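Side-chain contacts in DNA polymerase (Pyrobaculum calidifontis, PDB 5MDN), which probably catalyses DNA synthesis, adding deoxyribonucleotides from their triphosphates to a growing strand and releasing diphosphate, as a family B polymerase: residues R118-D122 with K123-P127; N280-D283 with E284-E287; V374-M377 with L378-Y381; L518-V521 with G522-W525. All coordinates share one frame; numbering follows the deposited sequence.

Contact 1 of 4, residues R118-D122 with K123-P127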
# COMPACT_ATOMS: atom_id res chain seq x y z
N ARG A 118 18.44 -3.99 10.54
CA ARG A 118 19.28 -5.00 11.16
C ARG A 118 19.36 -4.80 12.67
O ARG A 118 19.26 -5.77 13.44
CB ARG A 118 20.68 -4.95 10.54
CG ARG A 118 21.64 -6.02 11.03
CD ARG A 118 21.45 -7.34 10.29
NE ARG A 118 20.48 -8.21 10.94
CZ ARG A 118 20.12 -9.40 10.47
NH1 ARG A 118 20.66 -9.86 9.34
NH2 ARG A 118 19.22 -10.13 11.11
N TYR A 119 19.54 -3.56 13.11
CA TYR A 119 19.66 -3.27 14.53
C TYR A 119 18.39 -3.63 15.29
O TYR A 119 18.43 -4.31 16.32
CB TYR A 119 20.01 -1.80 14.75
CG TYR A 119 20.10 -1.40 16.20
CD1 TYR A 119 21.27 -1.60 16.92
CD2 TYR A 119 19.02 -0.83 16.85
CE1 TYR A 119 21.36 -1.23 18.25
CE2 TYR A 119 19.09 -0.46 18.18
CZ TYR A 119 20.26 -0.67 18.88
OH TYR A 119 20.34 -0.31 20.20
N MET A 120 17.24 -3.17 14.79
CA MET A 120 15.98 -3.41 15.51
C MET A 120 15.63 -4.89 15.53
O MET A 120 15.08 -5.38 16.53
CB MET A 120 14.86 -2.58 14.88
CG MET A 120 15.02 -1.08 15.09
SD MET A 120 13.57 -0.11 14.61
CE MET A 120 13.29 -0.71 12.95
N ILE A 121 15.92 -5.61 14.45
CA ILE A 121 15.70 -7.06 14.44
C ILE A 121 16.57 -7.74 15.49
O ILE A 121 16.08 -8.53 16.31
CB ILE A 121 15.96 -7.63 13.03
CG1 ILE A 121 14.81 -7.27 12.09
CG2 ILE A 121 16.15 -9.14 13.09
CD1 ILE A 121 15.04 -7.67 10.65
N ASP A 122 17.87 -7.45 15.48
CA ASP A 122 18.80 -8.16 16.36
C ASP A 122 18.57 -7.80 17.83
O ASP A 122 18.67 -8.67 18.71
CB ASP A 122 20.24 -7.86 15.96
CG ASP A 122 20.62 -8.50 14.64
OD1 ASP A 122 19.71 -8.84 13.86
OD2 ASP A 122 21.83 -8.66 14.39
N LYS A 123 18.26 -6.54 18.11
CA LYS A 123 18.04 -6.10 19.48
C LYS A 123 16.59 -6.24 19.93
O LYS A 123 16.29 -5.98 21.10
CB LYS A 123 18.48 -4.64 19.64
CG LYS A 123 19.92 -4.40 19.23
CD LYS A 123 20.88 -5.15 20.14
CE LYS A 123 22.31 -5.04 19.64
NZ LYS A 123 23.24 -5.91 20.42
N GLY A 124 15.69 -6.66 19.04
CA GLY A 124 14.30 -6.82 19.40
C GLY A 124 13.55 -5.52 19.58
O GLY A 124 12.57 -5.47 20.34
N VAL A 125 13.97 -4.45 18.90
CA VAL A 125 13.26 -3.18 18.96
C VAL A 125 12.06 -3.25 18.04
O VAL A 125 12.20 -3.43 16.82
CB VAL A 125 14.19 -2.02 18.57
CG1 VAL A 125 13.45 -0.69 18.70
CG2 VAL A 125 15.45 -2.03 19.41
N VAL A 126 10.87 -3.11 18.61
CA VAL A 126 9.62 -3.18 17.86
C VAL A 126 9.05 -1.77 17.76
O VAL A 126 8.82 -1.12 18.79
CB VAL A 126 8.61 -4.14 18.51
CG1 VAL A 126 9.04 -5.59 18.27
CG2 VAL A 126 8.49 -3.89 20.01
N PRO A 127 8.84 -1.24 16.55
CA PRO A 127 8.29 0.12 16.43
C PRO A 127 6.82 0.15 16.81
O PRO A 127 6.10 -0.85 16.69
CB PRO A 127 8.50 0.45 14.95
CG PRO A 127 8.52 -0.87 14.26
CD PRO A 127 9.09 -1.86 15.24

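Contact 2 of 4, residues N280-D283 with E284-E287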
# COMPACT_ATOMS: atom_id res chain seq x y z
N ASN A 280 -0.62 5.42 -0.07
CA ASN A 280 0.09 4.14 -0.05
C ASN A 280 -0.82 3.00 0.39
O ASN A 280 -0.78 1.91 -0.20
CB ASN A 280 1.30 4.24 0.88
CG ASN A 280 2.39 5.14 0.33
OD1 ASN A 280 3.15 5.75 1.09
ND2 ASN A 280 2.48 5.23 -0.99
N ILE A 281 -1.65 3.22 1.41
CA ILE A 281 -2.47 2.14 1.94
C ILE A 281 -3.78 1.97 1.17
O ILE A 281 -4.26 0.84 1.01
CB ILE A 281 -2.73 2.34 3.44
CG1 ILE A 281 -3.44 1.12 4.03
CG2 ILE A 281 -3.53 3.60 3.70
CD1 ILE A 281 -2.58 -0.13 4.04
N VAL A 282 -4.38 3.06 0.67
CA VAL A 282 -5.65 2.95 -0.04
C VAL A 282 -5.47 2.30 -1.41
O VAL A 282 -6.44 1.78 -1.97
CB VAL A 282 -6.34 4.32 -0.17
CG1 VAL A 282 -6.48 4.99 1.19
CG2 VAL A 282 -5.60 5.21 -1.15
N ASP A 283 -4.26 2.34 -1.97
CA ASP A 283 -4.00 1.66 -3.23
C ASP A 283 -4.25 0.16 -3.11
O ASP A 283 -4.58 -0.49 -4.10
CB ASP A 283 -2.57 1.95 -3.69
CG ASP A 283 -2.38 1.78 -5.19
OD1 ASP A 283 -3.25 1.16 -5.84
OD2 ASP A 283 -1.37 2.28 -5.72
N GLU A 284 -4.09 -0.39 -1.90
CA GLU A 284 -4.28 -1.81 -1.67
C GLU A 284 -5.75 -2.21 -1.56
O GLU A 284 -6.05 -3.41 -1.58
CB GLU A 284 -3.54 -2.24 -0.40
CG GLU A 284 -2.03 -2.07 -0.48
CD GLU A 284 -1.36 -2.25 0.86
OE1 GLU A 284 -1.82 -3.10 1.65
OE2 GLU A 284 -0.36 -1.55 1.13
N PHE A 285 -6.67 -1.25 -1.44
CA PHE A 285 -8.10 -1.54 -1.36
C PHE A 285 -8.67 -1.80 -2.74
O PHE A 285 -8.75 -0.87 -3.56
CB PHE A 285 -8.86 -0.40 -0.68
CG PHE A 285 -8.37 -0.08 0.71
CD1 PHE A 285 -7.92 -1.08 1.55
CD2 PHE A 285 -8.38 1.22 1.17
CE1 PHE A 285 -7.48 -0.79 2.83
CE2 PHE A 285 -7.94 1.52 2.45
CZ PHE A 285 -7.49 0.51 3.28
N PRO A 286 -9.07 -3.03 -3.05
CA PRO A 286 -9.56 -3.35 -4.40
C PRO A 286 -10.98 -2.89 -4.69
O PRO A 286 -11.44 -3.06 -5.82
CB PRO A 286 -9.46 -4.88 -4.44
CG PRO A 286 -9.74 -5.28 -3.03
CD PRO A 286 -9.09 -4.22 -2.17
N GLU A 287 -11.69 -2.33 -3.71
CA GLU A 287 -13.09 -1.95 -3.90
C GLU A 287 -13.27 -0.58 -4.55
O GLU A 287 -14.32 -0.34 -5.15
CB GLU A 287 -13.82 -1.97 -2.55
CG GLU A 287 -13.62 -3.24 -1.74
CD GLU A 287 -12.84 -2.98 -0.47
OE1 GLU A 287 -11.64 -2.65 -0.56
OE2 GLU A 287 -13.42 -3.10 0.63

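Contact 3 of 4, residues V374-M377 with L378-Y381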
# COMPACT_ATOMS: atom_id res chain seq x y z
N VAL A 374 5.53 -8.62 4.67
CA VAL A 374 5.58 -9.95 5.27
C VAL A 374 7.02 -10.44 5.39
O VAL A 374 7.39 -11.09 6.38
CB VAL A 374 4.72 -10.93 4.44
CG1 VAL A 374 4.98 -12.38 4.84
CG2 VAL A 374 3.25 -10.59 4.57
N GLU A 375 7.85 -10.12 4.40
CA GLU A 375 9.23 -10.60 4.42
C GLU A 375 10.04 -9.96 5.54
O GLU A 375 10.93 -10.61 6.10
CB GLU A 375 9.88 -10.35 3.06
CG GLU A 375 11.10 -11.20 2.79
CD GLU A 375 11.41 -11.30 1.32
OE1 GLU A 375 11.84 -10.28 0.73
OE2 GLU A 375 11.20 -12.38 0.74
N TRP A 376 9.76 -8.71 5.88
CA TRP A 376 10.41 -8.09 7.03
C TRP A 376 9.94 -8.67 8.35
O TRP A 376 10.67 -8.61 9.34
CB TRP A 376 10.19 -6.57 7.02
CG TRP A 376 11.15 -5.85 6.12
CD1 TRP A 376 10.85 -5.17 4.97
CD2 TRP A 376 12.57 -5.75 6.29
NE1 TRP A 376 12.00 -4.65 4.42
CE2 TRP A 376 13.06 -4.99 5.22
CE3 TRP A 376 13.46 -6.22 7.26
CZ2 TRP A 376 14.42 -4.69 5.08
CZ3 TRP A 376 14.80 -5.92 7.12
CH2 TRP A 376 15.27 -5.17 6.04
N MET A 377 8.73 -9.23 8.39
CA MET A 377 8.30 -9.98 9.57
C MET A 377 9.05 -11.30 9.69
O MET A 377 9.55 -11.64 10.76
CB MET A 377 6.79 -10.22 9.51
CG MET A 377 6.21 -10.80 10.80
SD MET A 377 4.41 -10.91 10.77
CE MET A 377 4.18 -12.08 9.44
N LEU A 378 9.12 -12.06 8.59
CA LEU A 378 9.78 -13.36 8.63
C LEU A 378 11.26 -13.24 8.95
O LEU A 378 11.82 -14.12 9.61
CB LEU A 378 9.58 -14.09 7.30
CG LEU A 378 8.13 -14.46 6.96
CD1 LEU A 378 8.05 -15.16 5.62
CD2 LEU A 378 7.53 -15.31 8.07
N LEU A 379 11.91 -12.16 8.51
CA LEU A 379 13.30 -11.92 8.90
C LEU A 379 13.42 -11.74 10.40
O LEU A 379 14.38 -12.21 11.02
CB LEU A 379 13.85 -10.69 8.19
CG LEU A 379 14.17 -10.73 6.70
CD1 LEU A 379 14.72 -9.38 6.29
CD2 LEU A 379 15.16 -11.83 6.39
N ARG A 380 12.44 -11.06 11.02
CA ARG A 380 12.46 -10.87 12.46
C ARG A 380 12.26 -12.20 13.18
O ARG A 380 12.95 -12.49 14.16
CB ARG A 380 11.40 -9.86 12.87
CG ARG A 380 11.63 -9.20 14.22
CD ARG A 380 10.60 -8.11 14.48
NE ARG A 380 10.98 -6.84 13.88
CZ ARG A 380 11.49 -5.82 14.56
NH1 ARG A 380 11.69 -5.92 15.87
NH2 ARG A 380 11.81 -4.69 13.94
N TYR A 381 11.30 -13.00 12.72
CA TYR A 381 11.10 -14.33 13.29
C TYR A 381 12.31 -15.23 13.04
O TYR A 381 12.72 -15.99 13.93
CB TYR A 381 9.84 -14.98 12.72
CG TYR A 381 8.57 -14.59 13.45
CD1 TYR A 381 8.18 -15.25 14.60
CD2 TYR A 381 7.76 -13.57 12.97
CE1 TYR A 381 7.02 -14.90 15.27
CE2 TYR A 381 6.59 -13.21 13.63
CZ TYR A 381 6.23 -13.88 14.78
OH TYR A 381 5.08 -13.53 15.44

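Contact 4 of 4, residues L518-V521 with G522-W525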
# COMPACT_ATOMS: atom_id res chain seq x y z
N LEU A 518 4.18 -16.54 -0.34
CA LEU A 518 4.90 -17.76 -0.67
C LEU A 518 4.76 -18.16 -2.13
O LEU A 518 5.49 -19.06 -2.58
CB LEU A 518 4.43 -18.91 0.23
CG LEU A 518 4.66 -18.69 1.72
CD1 LEU A 518 3.87 -19.69 2.55
CD2 LEU A 518 6.14 -18.77 2.06
N GLY A 519 3.87 -17.53 -2.88
CA GLY A 519 3.77 -17.76 -4.31
C GLY A 519 4.61 -16.78 -5.11
O GLY A 519 4.98 -17.05 -6.26
N TRP A 520 4.90 -15.64 -4.50
CA TRP A 520 5.75 -14.61 -5.10
C TRP A 520 7.13 -15.19 -5.39
O TRP A 520 7.91 -15.43 -4.46
CB TRP A 520 5.82 -13.40 -4.16
CG TRP A 520 6.80 -12.33 -4.55
CD1 TRP A 520 7.24 -12.03 -5.80
CD2 TRP A 520 7.44 -11.41 -3.66
NE1 TRP A 520 8.13 -10.98 -5.75
CE2 TRP A 520 8.26 -10.58 -4.45
CE3 TRP A 520 7.40 -11.20 -2.28
CZ2 TRP A 520 9.04 -9.56 -3.90
CZ3 TRP A 520 8.17 -10.19 -1.73
CH2 TRP A 520 8.98 -9.39 -2.54
N VAL A 521 7.43 -15.43 -6.67
CA VAL A 521 8.65 -16.12 -7.06
C VAL A 521 9.89 -15.40 -6.53
O VAL A 521 10.90 -16.03 -6.21
CB VAL A 521 8.70 -16.28 -8.59
CG1 VAL A 521 10.03 -16.87 -9.04
CG2 VAL A 521 7.54 -17.14 -9.06
N GLY A 522 9.83 -14.07 -6.40
CA GLY A 522 10.95 -13.32 -5.88
C GLY A 522 10.93 -13.18 -4.37
O GLY A 522 11.20 -12.09 -3.84
N ALA A 523 10.62 -14.26 -3.67
CA ALA A 523 10.57 -14.27 -2.21
C ALA A 523 11.70 -15.12 -1.65
O ALA A 523 12.17 -16.07 -2.29
CB ALA A 523 9.23 -14.79 -1.70
N ARG A 524 12.13 -14.76 -0.44
CA ARG A 524 13.23 -15.47 0.21
C ARG A 524 12.84 -16.91 0.52
O ARG A 524 13.58 -17.85 0.22
CB ARG A 524 13.63 -14.72 1.48
CG ARG A 524 14.18 -13.37 1.11
CD ARG A 524 14.39 -12.41 2.26
NE ARG A 524 14.43 -11.05 1.71
CZ ARG A 524 15.02 -10.01 2.27
NH1 ARG A 524 15.67 -10.14 3.41
NH2 ARG A 524 14.98 -8.83 1.67
N TRP A 525 11.66 -17.10 1.12
CA TRP A 525 11.15 -18.43 1.45
C TRP A 525 10.19 -18.95 0.38
O TRP A 525 9.24 -19.67 0.70
CB TRP A 525 10.47 -18.40 2.82
CG TRP A 525 11.46 -18.38 3.94
CD1 TRP A 525 12.07 -19.46 4.51
CD2 TRP A 525 11.97 -17.22 4.60
NE1 TRP A 525 12.92 -19.04 5.50
CE2 TRP A 525 12.88 -17.67 5.58
CE3 TRP A 525 11.75 -15.85 4.47
CZ2 TRP A 525 13.57 -16.80 6.42
CZ3 TRP A 525 12.43 -14.98 5.31
CH2 TRP A 525 13.33 -15.46 6.27

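Contact 1 of 4, residues R118-D122 with K123-P127
A Schellman motif ends helix 115-123. Gly124 sits at its C-prime place with positive phi, Val125 N bonds back to Met120 O at 2.8 Å, and a weak bond of 3.3 Å joins Gly124 N to Ile121 O. Such ends commonly bring an apolar residue at C3 against the one just after the glycine, and Met120 and Val125 play those parts: Met120 CG lies 3.7 Å from Val125 CB, the side chains crossing at about a right angle. One residue earlier, the first torsion of Tyr119 (chi1 178°) sets CG opposite its own N, alongside the carbonyl carbon, and Lys123 CG settles over one face of the ring, 3.8 Å from its centroid in a CH-pi contact. Lys123 N also bonds to Tyr119 O at 2.9 Å, so backbone and side chain of the lysine both meet this tyrosine. At the far end of the ring the phenol oxygen is hydrogen-bonded to Trp152 and Asp35. With a leucine at this place the hydroxyl is gone, and Trp152 and Asp35 would probably lack their partner while Lys123 CG lost its flat support. Val125 CG2 comes obliquely to within 4.2 Å of Tyr119 CE2.

Contact 2 of 4, residues N280-D283 with E284-E287
Phe285 folds back against Val282 and Ile281 where the chain leaves the short helix 278-282 of the exonuclease domain. Its CB starts 3.5 Å from Val282 O, the acceptor that also takes Phe285 N at 3.1 Å to close a type I turn from Val282 to Phe285. A first torsion of -58° sets CG beside the backbone N and lays the ring back along the preceding residues. One flank then runs over valine: CD2 lies 3.5 Å from Val282 CA, and CE2 comes 4.0 Å from Val282 CG1. At the tip CZ meets Ile281 CG1 at 4.2 Å. Ile281 O is about equally far from all six ring carbons: it stands 3.8 Å above the ring plane, over the centre of the Phe285 ring, and still accepts Glu284 N at 3.2 Å from above its carbonyl plane. Ile281 sends CD1 the other way, to the carboxylate of Glu284, whose OE2 has its charged partner in Arg373. Leu347 of helix 326-356 packs on both Ile281 and Val282. A carbonyl oxygen over the middle of a pi face gains little electrostatically, so the ring is probably kept there by the turn's backbone bonds and by dispersion with the aliphatic carbons along its flank.

Contact 3 of 4, residues V374-M377 with L378-Y381
Met377 and Tyr381 lie side by side and point the same way, one turn of helix apart. The bump here is Met377 CG, set in the ring plane against the CD2-CE2 edge of the tyrosine, 3.7 Å from Tyr381 CE2, so an edge and not a face receives it. With CG turned opposite its own backbone N (chi1 -171°), the methionine reaches this side of the helix, and a bend at chi3 then turns its methyl. Met377 O also lies near this edge, 3.4 Å from Tyr381 CD2, and accepts Tyr381 N at 3.0 Å. Both residues belong to the buried helix 370-384, whose sides are occupied by different neighbours; Leu476 of helix 468-486 packs against both of them, and the tyrosine hydroxyl is hydrogen-bonded to His475. On another side Leu379 pushes a single methyl, CD1, obliquely against the six-membered ring of Trp376, where it sits against the CE3-CZ3 bond, 3.5 Å from CE3 and 3.6 Å from CZ3. Ile121 of helix 115-123 meets both members of that pair. Val374 and Leu378 make a looser pair: Val374 CG1 and Leu378 CD1 approach to 4.2 Å, and Leu378 CG fits over Val374 O at 3.5 Å. Met514 and Tyr517 of helix 514-519 press on both of these aliphatic side chains.

Contact 4 of 4, residues L518-V521 with G522-W525
Ala523 N donates a weak bond of 3.1 Å to Val521 O, tightening the chain just after helix 514-519. Most of the atoms in contact gather round the indole of Trp520, which turns back over the residues that follow it. Its first torsion (chi1 172°) puts CG opposite the backbone N and beside the carbonyl carbon, and the backbone of Gly522 then passes across one face of the ring system. Gly522 N comes to 3.4 Å from Trp520 CD1 at the pyrrole end. Gly522 CA follows in a CH-pi contact, 4.0 Å from the centroid of the five-membered ring and 24° off its normal. Farther along, Gly522 O stands 3.3 Å above the indole plane, displaced toward the rim on the benzo side. The methyl of Ala523 reaches the same system at Trp520 CE3, 4.1 Å away. Tyr397 meets the indole edge to face from another part of the chain. If a serine stood here in place of the indole, the backbone of Gly522 would probably lose its aromatic cover and Tyr397 its stacking partner. Separately, Leu518 CD2 packs against Trp525 O at 3.5 Å, near the helix end. Trp520 to Ala523 form a type I beta turn, in the connection between helices 514-519 and 528-551, packed beneath the indole of its own first residue.

Contacts 1, 3 and 4 are buried, whereas contact 2 is partly buried and stands apart, its nearest atoms about 10 Å from those of contact 3. Helix 370-384 connects the buried three: Arg380 NH1 probably bonds to Val125 O of contact 1, and Glu375 forms a salt bridge with Arg524 of contact 4. Contact 3, lying within a helix, relies on apolar pairs over helical backbone bonds, one of them weak. The others lie where helices give way to loops: contact 1 uses a Schellman ending, while contacts 2 and 4 set aromatic rings against backbone in type I turns.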